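Local structure of phospholethanolamine N-methyltransferase 2 (Haemonchus contortus, 4KRI) at residues Arg8-Cys13 with Ile68-Leu73; Thr183-Thr186 with Ala192-Trp195; Lys339-Gln344 with Lys411-Tyr416. The protein probably transfers methyl groups from S-adenosylmethionine to phosphomonomethylethanolamine on the nematode route to phosphocholine. All blocks are in the same frame, centred on the assembly; numbering follows the deposited sequence.

Interaction 1: Arg8-Cys13 with Ile68-Leu73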
loop_
_atom_site.group_PDB
_atom_site.type_symbol
_atom_site.label_atom_id
_atom_site.label_comp_id
_atom_site.label_asym_id
_atom_site.label_seq_id
_atom_site.Cartn_x
_atom_site.Cartn_y
_atom_site.Cartn_z
ATOM N N ARG A 8 11.031 5.216 -18.828
ATOM C CA ARG A 8 12.011 4.508 -18.019
ATOM C C ARG A 8 11.365 3.929 -16.770
ATOM O O ARG A 8 11.676 2.805 -16.377
ATOM C CB ARG A 8 13.212 5.394 -17.686
ATOM C CG ARG A 8 14.102 5.608 -18.920
ATOM C CD ARG A 8 15.386 6.322 -18.588
ATOM N NE ARG A 8 16.191 5.586 -17.621
ATOM C CZ ARG A 8 17.161 4.731 -17.936
ATOM N NH1 ARG A 8 17.460 4.481 -19.210
ATOM N NH2 ARG A 8 17.841 4.128 -16.971
ATOM N N GLN A 9 10.438 4.670 -16.167
ATOM C CA GLN A 9 9.759 4.151 -14.985
ATOM C C GLN A 9 8.855 2.956 -15.324
ATOM O O GLN A 9 8.761 2.008 -14.537
ATOM C CB GLN A 9 8.965 5.262 -14.267
ATOM C CG GLN A 9 8.487 4.829 -12.895
ATOM C CD GLN A 9 7.525 5.799 -12.230
ATOM O OE1 GLN A 9 7.315 6.925 -12.699
ATOM N NE2 GLN A 9 6.929 5.359 -11.126
ATOM N N LEU A 10 8.207 2.987 -16.492
ATOM C CA LEU A 10 7.366 1.860 -16.900
ATOM C C LEU A 10 8.198 0.586 -16.991
ATOM O O LEU A 10 7.757 -0.483 -16.555
ATOM C CB LEU A 10 6.674 2.123 -18.244
ATOM C CG LEU A 10 5.653 3.254 -18.240
ATOM C CD1 LEU A 10 4.941 3.322 -19.575
ATOM C CD2 LEU A 10 4.661 3.049 -17.117
ATOM N N ILE A 11 9.400 0.704 -17.551
ATOM C CA ILE A 11 10.281 -0.458 -17.689
ATOM C C ILE A 11 10.849 -0.884 -16.339
ATOM O O ILE A 11 11.047 -2.081 -16.094
ATOM C CB ILE A 11 11.413 -0.190 -18.720
ATOM C CG1 ILE A 11 10.816 0.113 -20.091
ATOM C CG2 ILE A 11 12.368 -1.373 -18.819
ATOM C CD1 ILE A 11 9.720 -0.837 -20.480
ATOM N N GLU A 12 11.084 0.072 -15.443
ATOM C CA GLU A 12 11.504 -0.296 -14.089
ATOM C C GLU A 12 10.426 -1.123 -13.384
ATOM O O GLU A 12 10.740 -2.092 -12.691
ATOM C CB GLU A 12 11.859 0.946 -13.255
ATOM C CG GLU A 12 13.143 1.628 -13.712
ATOM C CD GLU A 12 13.214 3.085 -13.273
ATOM O OE1 GLU A 12 12.271 3.548 -12.593
ATOM O OE2 GLU A 12 14.215 3.754 -13.603
ATOM N N CYS A 13 9.164 -0.740 -13.567
ATOM C CA CYS A 13 8.049 -1.511 -13.015
ATOM C C CYS A 13 8.048 -2.951 -13.523
ATOM O O CYS A 13 7.789 -3.892 -12.757
ATOM C CB CYS A 13 6.716 -0.842 -13.332
ATOM S SG CYS A 13 6.447 0.703 -12.419
ATOM N N ILE A 68 2.958 -3.694 -22.494
ATOM C CA ILE A 68 2.989 -2.363 -21.902
ATOM C C ILE A 68 1.910 -1.530 -22.562
ATOM O O ILE A 68 1.911 -1.370 -23.777
ATOM C CB ILE A 68 4.357 -1.702 -22.140
ATOM C CG1 ILE A 68 5.465 -2.609 -21.583
ATOM C CG2 ILE A 68 4.413 -0.336 -21.483
ATOM C CD1 ILE A 68 6.850 -2.194 -22.001
ATOM N N VAL A 69 0.979 -1.013 -21.764
ATOM C CA VAL A 69 -0.150 -0.272 -22.303
ATOM C C VAL A 69 -0.070 1.132 -21.744
ATOM O O VAL A 69 -0.172 1.334 -20.534
ATOM C CB VAL A 69 -1.491 -0.922 -21.912
ATOM C CG1 VAL A 69 -2.673 -0.136 -22.487
ATOM C CG2 VAL A 69 -1.539 -2.351 -22.415
ATOM N N ASN A 70 0.114 2.109 -22.621
ATOM C CA ASN A 70 0.438 3.453 -22.171
ATOM C C ASN A 70 -0.539 4.508 -22.701
ATOM O O ASN A 70 -0.554 4.804 -23.894
ATOM C CB ASN A 70 1.869 3.802 -22.604
ATOM C CG ASN A 70 2.352 5.106 -22.010
ATOM O OD1 ASN A 70 1.955 5.477 -20.903
ATOM N ND2 ASN A 70 3.210 5.805 -22.732
ATOM N N GLN A 71 -1.369 5.042 -21.803
ATOM C CA GLN A 71 -2.340 6.091 -22.143
ATOM C C GLN A 71 -3.268 5.688 -23.285
ATOM O O GLN A 71 -3.541 6.481 -24.184
ATOM C CB GLN A 71 -1.630 7.404 -22.478
ATOM C CG GLN A 71 -0.850 7.992 -21.303
ATOM C CD GLN A 71 -1.720 8.754 -20.282
ATOM O OE1 GLN A 71 -2.753 8.255 -19.789
ATOM N NE2 GLN A 71 -1.282 9.973 -19.950
ATOM N N ALA A 72 -3.766 4.459 -23.226
ATOM C CA ALA A 72 -4.543 3.903 -24.331
ATOM C C ALA A 72 -5.998 3.638 -23.963
ATOM O O ALA A 72 -6.793 3.236 -24.819
ATOM C CB ALA A 72 -3.883 2.618 -24.827
ATOM N N LEU A 73 -6.352 3.865 -22.701
ATOM C CA LEU A 73 -7.640 3.404 -22.193
ATOM C C LEU A 73 -8.625 4.505 -21.804
ATOM O O LEU A 73 -9.482 4.273 -20.955
ATOM C CB LEU A 73 -7.438 2.481 -20.989
ATOM C CG LEU A 73 -6.607 1.223 -21.227
ATOM C CD1 LEU A 73 -6.781 0.255 -20.066
ATOM C CD2 LEU A 73 -6.994 0.572 -22.539
#
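Ile11 and Ile68 meet through their delta methyls, and the torsions put them there. In Ile11 CG1 lies beside the backbone N (chi1 -60°), and a second turn of the same sense at chi2 (-46°) folds CD1 round. The CA-CB bond of Ile11 does not aim at the strand, yet the end of its side chain comes close to it. Ile68 holds its own CG1 beside the backbone N and then runs out straight. The two side chains cross at about a right angle, and Ile11 CD1 lies 3.5 Å from Ile68 CD1, a snug methyl-to-methyl contact.

The CA-CB bond of Leu10 is directed toward the strand, and its CD1 branch makes the contact. Leu10 CD1 lies 4.2 Å from CG2 of Ile68, a looser apolar contact. The same methyl lies 3.9 Å from Asn70 OD1, where the two side chains cross nearly at right angles. That carboxamide oxygen accepts a hydrogen bond from Arg103 NH1. No hydrogen bond joins the two segments, so side-chain packing makes the contact, and all four residues are buried.

The axes of the short pieces 8-13 and 68-70 run at 146°, and their closest approach is 10.4 Å. Ile68 and Asn70 face the helix, while Val69 between them points away from it and touches Leu100 and Leu102 of the neighbouring strand 98-105. Strand 64-70 pairs in parallel with strands 25-29 and 98-105. Helix 5-18 packs through aliphatic side chains on one face of these parallel strands, as in an alpha/beta fold. Helix 33-40 joins it there, its Leu39 touching Leu10, Ile11 and Ile68.

Interaction 2: Thr183-Thr186 with Ala192-Trp195. With 1SH (2-(methylamino)ethyl dihydrogen phosphate), chain E; SAH (S-adenosyl-L-homocysteine), chain D.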
loop_
_atom_site.group_PDB
_atom_site.type_symbol
_atom_site.label_atom_id
_atom_site.label_comp_id
_atom_site.label_asym_id
_atom_site.label_seq_id
_atom_site.Cartn_x
_atom_site.Cartn_y
_atom_site.Cartn_z
ATOM N N THR A 183 -13.634 -5.791 5.118
ATOM C CA THR A 183 -13.973 -5.995 6.519
ATOM C C THR A 183 -13.606 -4.799 7.388
ATOM O O THR A 183 -14.429 -3.918 7.626
ATOM C CB THR A 183 -13.286 -7.258 7.077
ATOM O OG1 THR A 183 -13.315 -8.293 6.084
ATOM C CG2 THR A 183 -13.994 -7.732 8.334
ATOM N N GLN A 184 -12.363 -4.759 7.852
ATOM C CA GLN A 184 -11.953 -3.718 8.789
ATOM C C GLN A 184 -11.841 -2.350 8.118
ATOM O O GLN A 184 -12.210 -1.325 8.701
ATOM C CB GLN A 184 -10.620 -4.081 9.457
ATOM C CG GLN A 184 -10.202 -3.093 10.543
ATOM C CD GLN A 184 -9.004 -3.556 11.363
ATOM O OE1 GLN A 184 -8.325 -4.523 11.011
ATOM N NE2 GLN A 184 -8.743 -2.864 12.463
ATOM N N TYR A 185 -11.336 -2.336 6.893
ATOM C CA TYR A 185 -11.051 -1.071 6.235
ATOM C C TYR A 185 -11.949 -0.835 5.022
ATOM O O TYR A 185 -11.476 -0.502 3.936
ATOM C CB TYR A 185 -9.559 -0.975 5.883
ATOM C CG TYR A 185 -8.643 -1.103 7.094
ATOM C CD1 TYR A 185 -8.812 -0.301 8.219
ATOM C CD2 TYR A 185 -7.624 -2.040 7.122
ATOM C CE1 TYR A 185 -7.980 -0.417 9.318
ATOM C CE2 TYR A 185 -6.785 -2.160 8.226
ATOM C CZ TYR A 185 -6.968 -1.347 9.315
ATOM O OH TYR A 185 -6.130 -1.474 10.413
ATOM N N THR A 186 -13.250 -1.027 5.222
ATOM C CA THR A 186 -14.248 -0.492 4.301
ATOM C C THR A 186 -14.186 1.021 4.363
ATOM O O THR A 186 -13.657 1.582 5.319
ATOM C CB THR A 186 -15.674 -0.889 4.703
ATOM O OG1 THR A 186 -15.935 -0.456 6.048
ATOM C CG2 THR A 186 -15.865 -2.398 4.599
ATOM N N ALA A 192 -15.009 6.210 9.958
ATOM C CA ALA A 192 -15.393 6.134 11.364
ATOM C C ALA A 192 -14.137 6.097 12.244
ATOM O O ALA A 192 -14.082 6.747 13.282
ATOM C CB ALA A 192 -16.261 4.920 11.621
ATOM N N TYR A 193 -13.127 5.343 11.821
ATOM C CA TYR A 193 -11.847 5.322 12.531
ATOM C C TYR A 193 -11.197 6.714 12.550
ATOM O O TYR A 193 -10.724 7.167 13.596
ATOM C CB TYR A 193 -10.884 4.337 11.861
ATOM C CG TYR A 193 -10.985 2.899 12.324
ATOM C CD1 TYR A 193 -11.257 2.578 13.650
ATOM C CD2 TYR A 193 -10.787 1.860 11.431
ATOM C CE1 TYR A 193 -11.329 1.255 14.062
ATOM C CE2 TYR A 193 -10.844 0.547 11.832
ATOM C CZ TYR A 193 -11.119 0.245 13.147
ATOM O OH TYR A 193 -11.182 -1.068 13.540
ATOM N N GLU A 194 -11.152 7.377 11.395
ATOM C CA GLU A 194 -10.559 8.714 11.319
ATOM C C GLU A 194 -11.259 9.675 12.286
ATOM O O GLU A 194 -10.628 10.538 12.911
ATOM C CB GLU A 194 -10.624 9.268 9.891
ATOM C CG GLU A 194 -9.963 10.619 9.763
ATOM C CD GLU A 194 -10.187 11.280 8.415
ATOM O OE1 GLU A 194 -11.132 10.897 7.681
ATOM O OE2 GLU A 194 -9.415 12.206 8.100
ATOM N N TRP A 195 -12.571 9.514 12.421
ATOM C CA TRP A 195 -13.334 10.389 13.298
ATOM C C TRP A 195 -12.861 10.264 14.743
ATOM O O TRP A 195 -12.684 11.269 15.428
ATOM C CB TRP A 195 -14.833 10.087 13.205
ATOM C CG TRP A 195 -15.719 11.149 13.819
ATOM C CD1 TRP A 195 -16.275 12.222 13.180
ATOM C CD2 TRP A 195 -16.158 11.228 15.181
ATOM N NE1 TRP A 195 -17.024 12.961 14.059
ATOM C CE2 TRP A 195 -16.972 12.371 15.295
ATOM C CE3 TRP A 195 -15.951 10.439 16.312
ATOM C CZ2 TRP A 195 -17.572 12.748 16.496
ATOM C CZ3 TRP A 195 -16.551 10.819 17.501
ATOM C CH2 TRP A 195 -17.350 11.957 17.584
HETATM O O4 1SH E . -8.332 -1.135 17.477
HETATM P P1 1SH E . -8.831 -1.801 16.197
HETATM O O1 1SH E . -8.671 -3.269 16.235
HETATM O O3 1SH E . -10.347 -1.431 15.980
HETATM O O2 1SH E . -7.959 -1.265 14.988
HETATM C C1 1SH E . -7.835 0.050 14.822
HETATM C C2 1SH E . -6.813 0.497 13.786
HETATM N N1 1SH E . -5.431 0.223 14.067
HETATM C C3 1SH E . -4.681 0.564 12.913
HETATM N N SAH D . 0.112 4.207 9.662
HETATM C CA SAH D . -1.241 4.791 9.469
HETATM C CB SAH D . -2.280 3.645 9.151
HETATM C CG SAH D . -2.596 2.649 10.261
HETATM S SD SAH D . -3.767 1.361 9.728
HETATM C C SAH D . -1.622 5.665 10.598
HETATM O O SAH D . -0.824 5.897 11.495
HETATM O OXT SAH D . -2.642 6.329 10.513
HETATM C "C5'" SAH D . -2.809 -0.055 9.159
HETATM C "C4'" SAH D . -2.545 -0.091 7.761
HETATM O "O4'" SAH D . -1.589 -1.152 7.499
HETATM C "C3'" SAH D . -3.763 -0.468 7.008
HETATM O "O3'" SAH D . -4.074 0.573 6.108
HETATM C "C2'" SAH D . -3.418 -1.690 6.280
HETATM O "O2'" SAH D . -3.988 -1.739 4.992
HETATM C "C1'" SAH D . -1.926 -1.634 6.237
HETATM N N9 SAH D . -1.294 -2.967 5.945
HETATM C C8 SAH D . -1.492 -4.127 6.611
HETATM N N7 SAH D . -0.689 -5.055 6.081
HETATM C C5 SAH D . 0.035 -4.488 5.093
HETATM C C6 SAH D . 1.010 -4.978 4.215
HETATM N N6 SAH D . 1.411 -6.296 4.248
HETATM N N1 SAH D . 1.546 -4.117 3.323
HETATM C C2 SAH D . 1.169 -2.835 3.273
HETATM N N3 SAH D . 0.241 -2.333 4.107
HETATM C C4 SAH D . -0.349 -3.137 5.011
#
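Tyr193 and Gln184 meet at the phosphate end of the bound phosphomonomethylethanolamine. Tyr193 OH donates a hydrogen bond to phosphate oxygen O3, with the two atoms 2.6 Å apart. The same hydroxyl oxygen accepts a hydrogen bond from Gln184 NE2 at 3.2 Å, with an N-H...O angle of 155°. The hydroxyl is thus gripped by two bonds. It sits somewhat out of the plane of the amide, which is turned 61° from the ring. Gln184 CG lies at the edge of the Tyr193 ring, in its plane, and the substrate carbon C2 lies over one face.

Tyr185 crosses Tyr193 at about a right angle, with Tyr185 CE1 3.9 Å from Tyr193 CE2. Tyr185 CE2, across the ring from CE1, lies 3.7 Å from C3' of S-adenosylhomocysteine. Tyr185 OH lies 3.5 Å from the substrate N-methyl carbon C3. This ring therefore spans both ligands of a Rossmann-like methyltransferase domain, where helices 176-184 and 187-197 help to cover the site.

Gln184 reaches out because CG stands opposite the backbone N (chi1 -175°) and the chain beyond stays extended. Its CG also packs over one face of the Tyr185 ring. Further out, Tyr347 OH bonds Gln184 NE2, and His301 NE2 bonds Tyr185 OH. Thr186 OG1 caps the start of helix 187-197 at Gly189 N.

Interaction 3: Lys339-Gln344 with Lys411-Tyr416. With 1SH (2-(methylamino)ethyl dihydrogen phosphate), chain E.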
loop_
_atom_site.group_PDB
_atom_site.type_symbol
_atom_site.label_atom_id
_atom_site.label_comp_id
_atom_site.label_asym_id
_atom_site.label_seq_id
_atom_site.Cartn_x
_atom_site.Cartn_y
_atom_site.Cartn_z
ATOM N N LYS A 339 -9.424 -13.427 22.285
ATOM C CA LYS A 339 -9.065 -14.369 21.230
ATOM C C LYS A 339 -10.025 -14.285 20.036
ATOM O O LYS A 339 -9.598 -14.378 18.882
ATOM C CB LYS A 339 -8.967 -15.797 21.798
ATOM C CG LYS A 339 -7.682 -16.029 22.619
ATOM C CD LYS A 339 -7.905 -16.852 23.901
ATOM C CE LYS A 339 -7.979 -18.345 23.653
ATOM N NZ LYS A 339 -8.345 -19.089 24.909
ATOM N N GLU A 340 -11.310 -14.090 20.308
ATOM C CA GLU A 340 -12.285 -13.905 19.235
ATOM C C GLU A 340 -12.036 -12.586 18.503
ATOM O O GLU A 340 -12.193 -12.512 17.288
ATOM C CB GLU A 340 -13.724 -13.956 19.765
ATOM C CG GLU A 340 -14.163 -15.333 20.248
ATOM C CD GLU A 340 -15.589 -15.335 20.771
ATOM O OE1 GLU A 340 -16.270 -14.290 20.651
ATOM O OE2 GLU A 340 -16.025 -16.379 21.305
ATOM N N TYR A 341 -11.654 -11.552 19.248
ATOM C CA TYR A 341 -11.295 -10.261 18.662
ATOM C C TYR A 341 -10.074 -10.436 17.765
ATOM O O TYR A 341 -10.058 -9.954 16.628
ATOM C CB TYR A 341 -11.039 -9.233 19.780
ATOM C CG TYR A 341 -10.225 -8.009 19.391
ATOM C CD1 TYR A 341 -10.782 -6.989 18.631
ATOM C CD2 TYR A 341 -8.912 -7.865 19.819
ATOM C CE1 TYR A 341 -10.033 -5.865 18.284
ATOM C CE2 TYR A 341 -8.160 -6.754 19.472
ATOM C CZ TYR A 341 -8.729 -5.757 18.723
ATOM O OH TYR A 341 -7.978 -4.649 18.399
ATOM N N VAL A 342 -9.070 -11.162 18.255
ATOM C CA VAL A 342 -7.850 -11.373 17.478
ATOM C C VAL A 342 -8.126 -12.170 16.207
ATOM O O VAL A 342 -7.611 -11.844 15.141
ATOM C CB VAL A 342 -6.759 -12.049 18.322
ATOM C CG1 VAL A 342 -5.594 -12.499 17.447
ATOM C CG2 VAL A 342 -6.262 -11.086 19.372
ATOM N N SER A 343 -8.962 -13.195 16.320
ATOM C CA SER A 343 -9.301 -14.044 15.186
ATOM C C SER A 343 -10.130 -13.305 14.136
ATOM O O SER A 343 -9.917 -13.487 12.937
ATOM C CB SER A 343 -10.047 -15.298 15.668
ATOM O OG SER A 343 -10.287 -16.183 14.588
ATOM N N GLN A 344 -11.063 -12.470 14.590
ATOM C CA GLN A 344 -11.930 -11.713 13.695
ATOM C C GLN A 344 -11.131 -10.644 12.956
ATOM O O GLN A 344 -11.392 -10.380 11.781
ATOM C CB GLN A 344 -13.088 -11.083 14.483
ATOM C CG GLN A 344 -14.159 -10.409 13.634
ATOM C CD GLN A 344 -13.776 -8.990 13.231
ATOM O OE1 GLN A 344 -12.930 -8.361 13.873
ATOM N NE2 GLN A 344 -14.397 -8.481 12.165
ATOM N N LYS A 411 -14.439 0.235 24.731
ATOM C CA LYS A 411 -14.712 -0.428 26.007
ATOM C C LYS A 411 -13.983 -1.775 26.082
ATOM O O LYS A 411 -13.301 -2.068 27.063
ATOM C CB LYS A 411 -16.219 -0.638 26.201
ATOM C CG LYS A 411 -16.568 -1.251 27.556
ATOM C CD LYS A 411 -18.014 -1.729 27.628
ATOM C CE LYS A 411 -18.283 -2.436 28.966
ATOM N NZ LYS A 411 -19.658 -3.019 29.073
ATOM N N SER A 412 -14.112 -2.576 25.027
ATOM C CA SER A 412 -13.470 -3.890 24.977
ATOM C C SER A 412 -11.942 -3.857 25.060
ATOM O O SER A 412 -11.340 -4.644 25.794
ATOM C CB SER A 412 -13.916 -4.651 23.727
ATOM O OG SER A 412 -15.278 -5.031 23.838
ATOM N N LYS A 413 -11.313 -2.965 24.301
ATOM C CA LYS A 413 -9.858 -2.845 24.346
ATOM C C LYS A 413 -9.356 -2.496 25.746
ATOM O O LYS A 413 -8.329 -3.006 26.189
ATOM C CB LYS A 413 -9.359 -1.850 23.288
ATOM C CG LYS A 413 -9.356 -2.460 21.890
ATOM C CD LYS A 413 -8.908 -1.481 20.825
ATOM C CE LYS A 413 -10.012 -0.504 20.484
ATOM N NZ LYS A 413 -9.612 0.277 19.283
ATOM N N LEU A 414 -10.104 -1.659 26.455
ATOM C CA LEU A 414 -9.757 -1.321 27.829
ATOM C C LEU A 414 -9.730 -2.570 28.725
ATOM O O LEU A 414 -8.799 -2.755 29.513
ATOM C CB LEU A 414 -10.712 -0.246 28.371
ATOM C CG LEU A 414 -10.402 1.131 27.763
ATOM C CD1 LEU A 414 -11.522 2.141 27.980
ATOM C CD2 LEU A 414 -9.090 1.657 28.329
ATOM N N GLN A 415 -10.718 -3.445 28.573
ATOM C CA GLN A 415 -10.715 -4.704 29.312
ATOM C C GLN A 415 -9.597 -5.666 28.858
ATOM O O GLN A 415 -9.031 -6.402 29.675
ATOM C CB GLN A 415 -12.084 -5.384 29.234
ATOM C CG GLN A 415 -12.209 -6.598 30.149
ATOM C CD GLN A 415 -11.936 -6.264 31.614
ATOM O OE1 GLN A 415 -12.511 -5.320 32.167
ATOM N NE2 GLN A 415 -11.049 -7.036 32.246
ATOM N N TYR A 416 -9.279 -5.658 27.564
ATOM C CA TYR A 416 -8.192 -6.487 27.047
ATOM C C TYR A 416 -6.866 -6.044 27.651
ATOM O O TYR A 416 -5.984 -6.865 27.916
ATOM C CB TYR A 416 -8.095 -6.393 25.519
ATOM C CG TYR A 416 -9.321 -6.836 24.760
ATOM C CD1 TYR A 416 -10.234 -7.716 25.323
ATOM C CD2 TYR A 416 -9.563 -6.374 23.472
ATOM C CE1 TYR A 416 -11.351 -8.119 24.629
ATOM C CE2 TYR A 416 -10.681 -6.772 22.773
ATOM C CZ TYR A 416 -11.570 -7.646 23.357
ATOM O OH TYR A 416 -12.686 -8.046 22.663
HETATM O O4 1SH E . -8.332 -1.135 17.477
HETATM P P1 1SH E . -8.831 -1.801 16.197
HETATM O O1 1SH E . -8.671 -3.269 16.235
HETATM O O3 1SH E . -10.347 -1.431 15.980
HETATM O O2 1SH E . -7.959 -1.265 14.988
HETATM C C1 1SH E . -7.835 0.050 14.822
HETATM C C2 1SH E . -6.813 0.497 13.786
HETATM N N1 1SH E . -5.431 0.223 14.067
HETATM C C3 1SH E . -4.681 0.564 12.913
#
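The phosphate pocket of the methyltransferase domain, with its Rossmann-like fold, draws one phosphate-binding side chain here from each of helices 336-345 and 400-418. Tyr341 comes from the first helix and Lys413 from the second. Tyr341 OH donates a hydrogen bond to O1 of the phosphate at 2.7 Å, and O1 lies near the plane of the ring, at its edge. Lys413 NZ donates to O4 at 2.6 Å. Its chain bends at chi3 (-77°), and Lys413 CD passes 4.1 Å from Tyr341 OH. The ammonium group probably offsets part of the phosphate charge, together with Arg345, which also bonds the ligand. Tyr327 and Tyr347 are also hydrogen-bonded to the ligand through their hydroxyls.

Farther from the phosphate, Tyr416 packs against Tyr341 between the helices. The ring planes are 34° apart and the centroids 5.1 Å apart, an oblique pair. Tyr416 CE2 rests over one face of the Tyr341 ring, off toward its rim and 3.6 Å from Tyr341 CD2. The Tyr416 ring also meets the Phe338 ring edge to face. Its hydroxyl is hydrogen-bonded to Ser337 OG, and Tyr416 OH lies 3.5 Å from Tyr341 CB.

How the interactions relate
From the N terminus, the chain first closes interaction 1, where helix 5-18 meets strand 64-70 across 54 intervening residues. It then runs through the rest of the N-terminal region to interaction 2, a short closure between neighbouring helices. Interaction 3 comes last and spans 66 residues, bringing helix 400-418 back to helix 336-345. The three follow in series; none nests or crosses. Interaction 1 stands apart, its centre about 33 Å from that of interaction 2 and on the other side of the chain's centre. Interactions 2 and 3 share the substrate, and Thr183 packs on Gln344 between them. Together they gather helices 176-184, 187-197, 336-345 and 400-418 round the substrate.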